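Long-range contacts in ferric iron-binding protein HitA (Pseudomonas aeruginosa PAO1, PDB 6IWF), which binds ferric iron and, as the substrate-binding component of an uptake system, probably delivers it for import, with a part in gallium internalization as well: residues K116-S121 with R211-G216; T100-V105 with S261-M266. All blocks are in the same frame, centred on the assembly; numbering follows the deposited sequence.

Contact 1 of 2, residues K116-S121 with R211-G216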
loop_
_atom_site.group_PDB
_atom_site.type_symbol
_atom_site.label_atom_id
_atom_site.label_comp_id
_atom_site.label_asym_id
_atom_site.label_seq_id
_atom_site.Cartn_x
_atom_site.Cartn_y
_atom_site.Cartn_z
ATOM N N LYS A 116 -21.007 -13.232 -11.767
ATOM C CA LYS A 116 -21.278 -14.522 -11.138
ATOM C C LYS A 116 -20.264 -15.592 -11.527
ATOM O O LYS A 116 -20.167 -16.610 -10.832
ATOM C CB LYS A 116 -22.697 -14.994 -11.479
ATOM C CG LYS A 116 -22.899 -15.451 -12.913
ATOM C CD LYS A 116 -24.279 -16.099 -13.081
ATOM C CE LYS A 116 -24.618 -16.358 -14.540
ATOM N NZ LYS A 116 -23.660 -17.295 -15.194
ATOM N N ASP A 117 -19.491 -15.375 -12.594
ATOM C CA ASP A 117 -18.505 -16.335 -13.081
ATOM C C ASP A 117 -17.077 -15.996 -12.666
ATOM O O ASP A 117 -16.147 -16.687 -13.086
ATOM C CB ASP A 117 -18.568 -16.433 -14.609
ATOM C CG ASP A 117 -19.892 -17.001 -15.109
ATOM O OD1 ASP A 117 -20.493 -17.838 -14.395
ATOM O OD2 ASP A 117 -20.328 -16.601 -16.214
ATOM N N LEU A 118 -16.884 -14.934 -11.884
ATOM C CA LEU A 118 -15.573 -14.598 -11.366
ATOM C C LEU A 118 -15.096 -15.689 -10.406
ATOM O O LEU A 118 -15.909 -16.390 -9.790
ATOM C CB LEU A 118 -15.636 -13.248 -10.649
ATOM C CG LEU A 118 -15.970 -12.049 -11.543
ATOM C CD1 LEU A 118 -16.265 -10.780 -10.733
ATOM C CD2 LEU A 118 -14.829 -11.818 -12.460
ATOM N N PRO A 119 -13.777 -15.834 -10.236
ATOM C CA PRO A 119 -13.275 -16.789 -9.244
ATOM C C PRO A 119 -13.813 -16.454 -7.867
ATOM O O PRO A 119 -13.926 -15.283 -7.494
ATOM C CB PRO A 119 -11.755 -16.613 -9.303
ATOM C CG PRO A 119 -11.565 -15.239 -9.854
ATOM C CD PRO A 119 -12.689 -15.036 -10.832
ATOM N N LYS A 120 -14.123 -17.503 -7.103
ATOM C CA LYS A 120 -14.683 -17.315 -5.770
ATOM C C LYS A 120 -13.624 -16.888 -4.764
ATOM O O LYS A 120 -13.936 -16.180 -3.796
ATOM C CB LYS A 120 -15.358 -18.608 -5.285
ATOM C CG LYS A 120 -16.368 -19.258 -6.255
ATOM C CD LYS A 120 -17.066 -18.270 -7.193
ATOM C CE LYS A 120 -18.161 -17.454 -6.506
ATOM N NZ LYS A 120 -18.899 -16.631 -7.512
ATOM N N SER A 121 -12.374 -17.291 -4.988
ATOM C CA SER A 121 -11.268 -17.014 -4.083
ATOM C C SER A 121 -10.051 -16.628 -4.909
ATOM O O SER A 121 -9.893 -17.098 -6.032
ATOM C CB SER A 121 -10.925 -18.255 -3.229
ATOM O OG SER A 121 -9.753 -18.059 -2.450
ATOM N N ARG A 211 -15.138 -2.918 -13.719
ATOM C CA ARG A 211 -15.736 -2.844 -12.398
ATOM C C ARG A 211 -14.808 -3.529 -11.404
ATOM O O ARG A 211 -13.874 -4.242 -11.779
ATOM C CB ARG A 211 -17.139 -3.471 -12.383
ATOM C CG ARG A 211 -18.117 -2.794 -13.378
ATOM C CD ARG A 211 -19.584 -3.191 -13.177
ATOM N NE ARG A 211 -19.780 -4.638 -13.092
ATOM C CZ ARG A 211 -20.869 -5.285 -13.513
ATOM N NH1 ARG A 211 -20.944 -6.610 -13.380
ATOM N NH2 ARG A 211 -21.882 -4.614 -14.070
ATOM N N LEU A 212 -15.073 -3.303 -10.123
ATOM C CA LEU A 212 -14.294 -3.902 -9.054
ATOM C C LEU A 212 -15.103 -4.997 -8.391
ATOM O O LEU A 212 -16.267 -4.793 -8.024
ATOM C CB LEU A 212 -13.869 -2.863 -8.014
ATOM C CG LEU A 212 -12.876 -1.827 -8.529
ATOM C CD1 LEU A 212 -12.291 -1.043 -7.355
ATOM C CD2 LEU A 212 -11.774 -2.471 -9.353
ATOM N N HIS A 213 -14.474 -6.150 -8.229
ATOM C CA HIS A 213 -15.011 -7.239 -7.439
ATOM C C HIS A 213 -14.237 -7.322 -6.132
ATOM O O HIS A 213 -13.005 -7.296 -6.132
ATOM C CB HIS A 213 -14.899 -8.557 -8.197
ATOM C CG HIS A 213 -15.377 -9.730 -7.407
ATOM N ND1 HIS A 213 -16.705 -9.921 -7.098
ATOM C CD2 HIS A 213 -14.700 -10.749 -6.829
ATOM C CE1 HIS A 213 -16.832 -11.024 -6.380
ATOM N NE2 HIS A 213 -15.630 -11.548 -6.206
ATOM N N TYR A 214 -14.961 -7.435 -5.025
ATOM C CA TYR A 214 -14.354 -7.605 -3.711
ATOM C C TYR A 214 -14.544 -9.051 -3.284
ATOM O O TYR A 214 -15.680 -9.542 -3.235
ATOM C CB TYR A 214 -14.977 -6.645 -2.696
ATOM C CG TYR A 214 -14.645 -5.224 -3.001
ATOM C CD1 TYR A 214 -15.326 -4.529 -3.999
ATOM C CD2 TYR A 214 -13.625 -4.575 -2.323
ATOM C CE1 TYR A 214 -15.008 -3.226 -4.289
ATOM C CE2 TYR A 214 -13.301 -3.271 -2.607
ATOM C CZ TYR A 214 -13.988 -2.605 -3.589
ATOM O OH TYR A 214 -13.646 -1.307 -3.870
ATOM N N PHE A 215 -13.439 -9.731 -2.988
ATOM C CA PHE A 215 -13.533 -11.137 -2.598
ATOM C C PHE A 215 -14.263 -11.291 -1.268
ATOM O O PHE A 215 -15.061 -12.225 -1.091
ATOM C CB PHE A 215 -12.132 -11.756 -2.502
ATOM C CG PHE A 215 -11.516 -12.117 -3.825
ATOM C CD1 PHE A 215 -12.036 -13.154 -4.603
ATOM C CD2 PHE A 215 -10.391 -11.446 -4.279
ATOM C CE1 PHE A 215 -11.444 -13.500 -5.825
ATOM C CE2 PHE A 215 -9.804 -11.780 -5.505
ATOM C CZ PHE A 215 -10.322 -12.813 -6.263
ATOM N N GLY A 216 -14.017 -10.383 -0.331
ATOM C CA GLY A 216 -14.590 -10.483 1.004
ATOM C C GLY A 216 -14.303 -11.804 1.686
ATOM O O GLY A 216 -13.304 -12.461 1.375
HETATM O O HOH W 1 -15.597 -13.993 -5.212
#
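Two aromatic rings of the 211-216 segment, His213 and Phe215, meet the 116-121 loop in different ways. Over one face of the imidazole sits the methyl CD1 of Leu118, 4.0 Å from the ring centroid and 30° off its normal, a CH-pi contact. At the imidazole edge, in its plane, a water lies 2.6 Å from His213 NE2; the same water donates to Pro119 O and Lys120 O, each at 3.1 Å, and so ties the ring to two successive carbonyls of the loop. Phe215 turns its edge to this backbone: its CE1 comes 3.5 Å from Pro119 O and its CD1 3.7 Å from Lys120 O, while His213 CD2 lies over one of its faces, toward the rim. His213 reaches the loop because CG stands anti to the backbone N (chi1 177°). No direct hydrogen bond joins the two segments; the CH-pi contact, the ring edge of Phe215 against the carbonyls and the shared water hold them together. Leu118 and Pro119 also rest on strands 97-108 and 190-194, and Ser121 OG is bonded to Asp219. This is a loop packed against the end of an edge strand, 211-213, in the sheet of a periplasmic binding protein lobe, away from the iron site.

Contact 2 of 2, residues T100-V105 with S261-M266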
loop_
_atom_site.group_PDB
_atom_site.type_symbol
_atom_site.label_atom_id
_atom_site.label_comp_id
_atom_site.label_asym_id
_atom_site.label_seq_id
_atom_site.Cartn_x
_atom_site.Cartn_y
_atom_site.Cartn_z
ATOM N N THR A 100 -2.775 5.810 5.634
ATOM C CA THR A 100 -3.974 5.360 4.938
ATOM C C THR A 100 -3.938 3.845 4.841
ATOM O O THR A 100 -2.893 3.220 5.012
ATOM C CB THR A 100 -4.105 5.923 3.516
ATOM O OG1 THR A 100 -3.046 5.408 2.699
ATOM C CG2 THR A 100 -4.089 7.468 3.508
ATOM N N ALA A 101 -5.100 3.259 4.568
ATOM C CA ALA A 101 -5.210 1.835 4.281
ATOM C C ALA A 101 -5.849 1.651 2.912
ATOM O O ALA A 101 -6.602 2.500 2.440
ATOM C CB ALA A 101 -6.048 1.086 5.342
ATOM N N ARG A 102 -5.521 0.541 2.261
ATOM C CA ARG A 102 -6.090 0.211 0.961
ATOM C C ARG A 102 -6.455 -1.263 0.970
ATOM O O ARG A 102 -6.047 -2.011 1.864
ATOM C CB ARG A 102 -5.091 0.450 -0.160
ATOM C CG ARG A 102 -4.047 -0.624 -0.062
ATOM C CD ARG A 102 -2.693 -0.195 -0.391
ATOM N NE ARG A 102 -2.251 0.965 0.364
ATOM C CZ ARG A 102 -1.183 1.655 -0.004
ATOM N NH1 ARG A 102 -0.795 2.707 0.681
ATOM N NH2 ARG A 102 -0.510 1.273 -1.087
ATOM N N THR A 103 -7.158 -1.709 -0.069
ATOM C CA THR A 103 -7.567 -3.108 -0.126
ATOM C C THR A 103 -7.286 -3.703 -1.497
ATOM O O THR A 103 -7.426 -3.029 -2.524
ATOM C CB THR A 103 -9.076 -3.273 0.236
ATOM O OG1 THR A 103 -9.424 -4.668 0.250
ATOM C CG2 THR A 103 -9.998 -2.531 -0.733
ATOM N N ARG A 104 -6.899 -4.974 -1.508
ATOM C CA ARG A 104 -6.803 -5.700 -2.764
ATOM C C ARG A 104 -8.197 -5.964 -3.313
ATOM O O ARG A 104 -9.159 -6.163 -2.561
ATOM C CB ARG A 104 -6.054 -7.025 -2.569
ATOM C CG ARG A 104 -4.667 -6.857 -1.940
ATOM C CD ARG A 104 -3.687 -6.337 -2.933
ATOM N NE ARG A 104 -3.425 -7.284 -4.018
ATOM C CZ ARG A 104 -2.639 -6.977 -5.044
ATOM N NH1 ARG A 104 -2.068 -5.776 -5.082
ATOM N NH2 ARG A 104 -2.416 -7.847 -6.012
ATOM N N VAL A 105 -8.304 -5.947 -4.635
ATOM C CA VAL A 105 -9.557 -6.195 -5.337
ATOM C C VAL A 105 -9.257 -7.032 -6.573
ATOM O O VAL A 105 -8.098 -7.312 -6.897
ATOM C CB VAL A 105 -10.272 -4.888 -5.735
ATOM C CG1 VAL A 105 -10.628 -4.084 -4.498
ATOM C CG2 VAL A 105 -9.399 -4.066 -6.681
ATOM N N SER A 261 -5.436 10.066 -3.516
ATOM C CA SER A 261 -5.588 8.627 -3.672
ATOM C C SER A 261 -6.798 8.163 -2.886
ATOM O O SER A 261 -6.981 8.550 -1.728
ATOM C CB SER A 261 -4.336 7.869 -3.228
ATOM O OG SER A 261 -4.415 6.514 -3.662
ATOM N N ALA A 262 -7.622 7.341 -3.538
ATOM C CA ALA A 262 -8.876 6.856 -2.973
ATOM C C ALA A 262 -8.555 5.711 -2.017
ATOM O O ALA A 262 -8.606 4.529 -2.359
ATOM C CB ALA A 262 -9.827 6.428 -4.083
ATOM N N GLU A 263 -8.198 6.082 -0.793
ATOM C CA GLU A 263 -7.798 5.134 0.233
ATOM C C GLU A 263 -8.607 5.416 1.491
ATOM O O GLU A 263 -9.428 6.338 1.535
ATOM C CB GLU A 263 -6.286 5.208 0.486
ATOM C CG GLU A 263 -5.497 4.887 -0.789
ATOM C CD GLU A 263 -4.015 4.647 -0.565
ATOM O OE1 GLU A 263 -3.213 5.122 -1.401
ATOM O OE2 GLU A 263 -3.650 3.967 0.413
ATOM N N TYR A 264 -8.377 4.608 2.509
ATOM C CA TYR A 264 -9.130 4.765 3.754
ATOM C C TYR A 264 -8.292 5.490 4.792
ATOM O O TYR A 264 -7.148 5.085 5.063
ATOM C CB TYR A 264 -9.548 3.405 4.292
ATOM C CG TYR A 264 -10.445 2.636 3.361
ATOM C CD1 TYR A 264 -11.830 2.780 3.430
ATOM C CD2 TYR A 264 -9.921 1.762 2.422
ATOM C CE1 TYR A 264 -12.662 2.070 2.570
ATOM C CE2 TYR A 264 -10.748 1.044 1.568
ATOM C CZ TYR A 264 -12.117 1.212 1.646
ATOM O OH TYR A 264 -12.937 0.504 0.791
ATOM N N PRO A 265 -8.808 6.542 5.418
ATOM C CA PRO A 265 -7.995 7.287 6.387
ATOM C C PRO A 265 -7.729 6.480 7.651
ATOM O O PRO A 265 -8.565 5.690 8.105
ATOM C CB PRO A 265 -8.851 8.525 6.693
ATOM C CG PRO A 265 -10.250 8.091 6.393
ATOM C CD PRO A 265 -10.150 7.117 5.240
ATOM N N MET A 266 -6.544 6.694 8.235
ATOM C CA MET A 266 -6.198 6.007 9.470
ATOM C C MET A 266 -6.478 6.840 10.714
ATOM O O MET A 266 -6.504 6.278 11.810
ATOM C CB MET A 266 -4.728 5.572 9.462
ATOM C CG MET A 266 -4.419 4.476 8.417
ATOM S SD MET A 266 -4.964 2.823 8.893
ATOM C CE MET A 266 -6.695 2.782 8.418
#
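Glu263 and Arg102 are brought together by their torsions: Glu263 places CG anti to its carbonyl carbon (chi1 -60°) and runs extended beyond it, whereas Arg102 sets CG between backbone N and carbonyl carbon (chi1 72°) and bends at the next two bonds. The two chains end up side by side, pointing the same way. Glu263 OE2 lies over a face of the guanidinium, 3.1 Å from Arg102 NH1 in a salt bridge, with the carboxylate turned 82° from the guanidinium plane. Thr100, whose side chain crosses that of Glu263 at about a right angle, donates from OG1 to the same OE2 at 2.8 Å, arriving from above the carboxylate plane. The other oxygen, Glu263 OE1, accepts from Ser261 OG at 2.9 Å through its anti lone pair, so both carboxylate oxygens of this buried acid are engaged.

Behind these side chains the backbones pair as an antiparallel beta ladder, short strand 264-265 against the long strand 97-108 of the solute-binding protein fold. Ala101 and Tyr264 form the hydrogen-bonded pair, Ala101 N to Tyr264 O and Tyr264 N to Ala101 O, both 2.8 Å; Thr100 and Pro265 follow as a non-hydrogen-bonded pair. On the face carrying Ala101 and Tyr264 the packing is apolar: Met266 curls its CE to 3.6 Å from Ala101 CB. The Tyr264 ring presents its edge to the strand, with Ala101 O in its plane and Thr103 CG2 near it; its hydroxyl bonds to Lys277 O.

Arg102 also lies about 4 Å, side chain to side chain, from Glu60 and Tyr196, ligands of ferric iron in this protein, though no iron is bound to the chain in this model. Its NH2 makes weak, long ion pairs with OE1 of Glu60 and of Glu61.

Overall arrangement
The centres of contacts 1 and 2 lie about 19 Å apart, yet both reach one mixed sheet, in which strand 97-108 pairs with both 211-213 and 264-265. Along the chain the order is 100-105, 116-121, 211-216, 261-266, so contact 2 encloses contact 1. They touch directly where Tyr214 and Leu212 pack on Val105, with Tyr214 CE2 3.4 Å from Val105 CG1; Tyr214 also meets Thr103. Contact 2 is buried, about 8 Å from the centre of the chain and beside the iron-binding residues, whereas contact 1, about 21 Å out, is only partly buried. The long strand 97-108 thus links the surroundings of the metal site with a remote, peripheral loop.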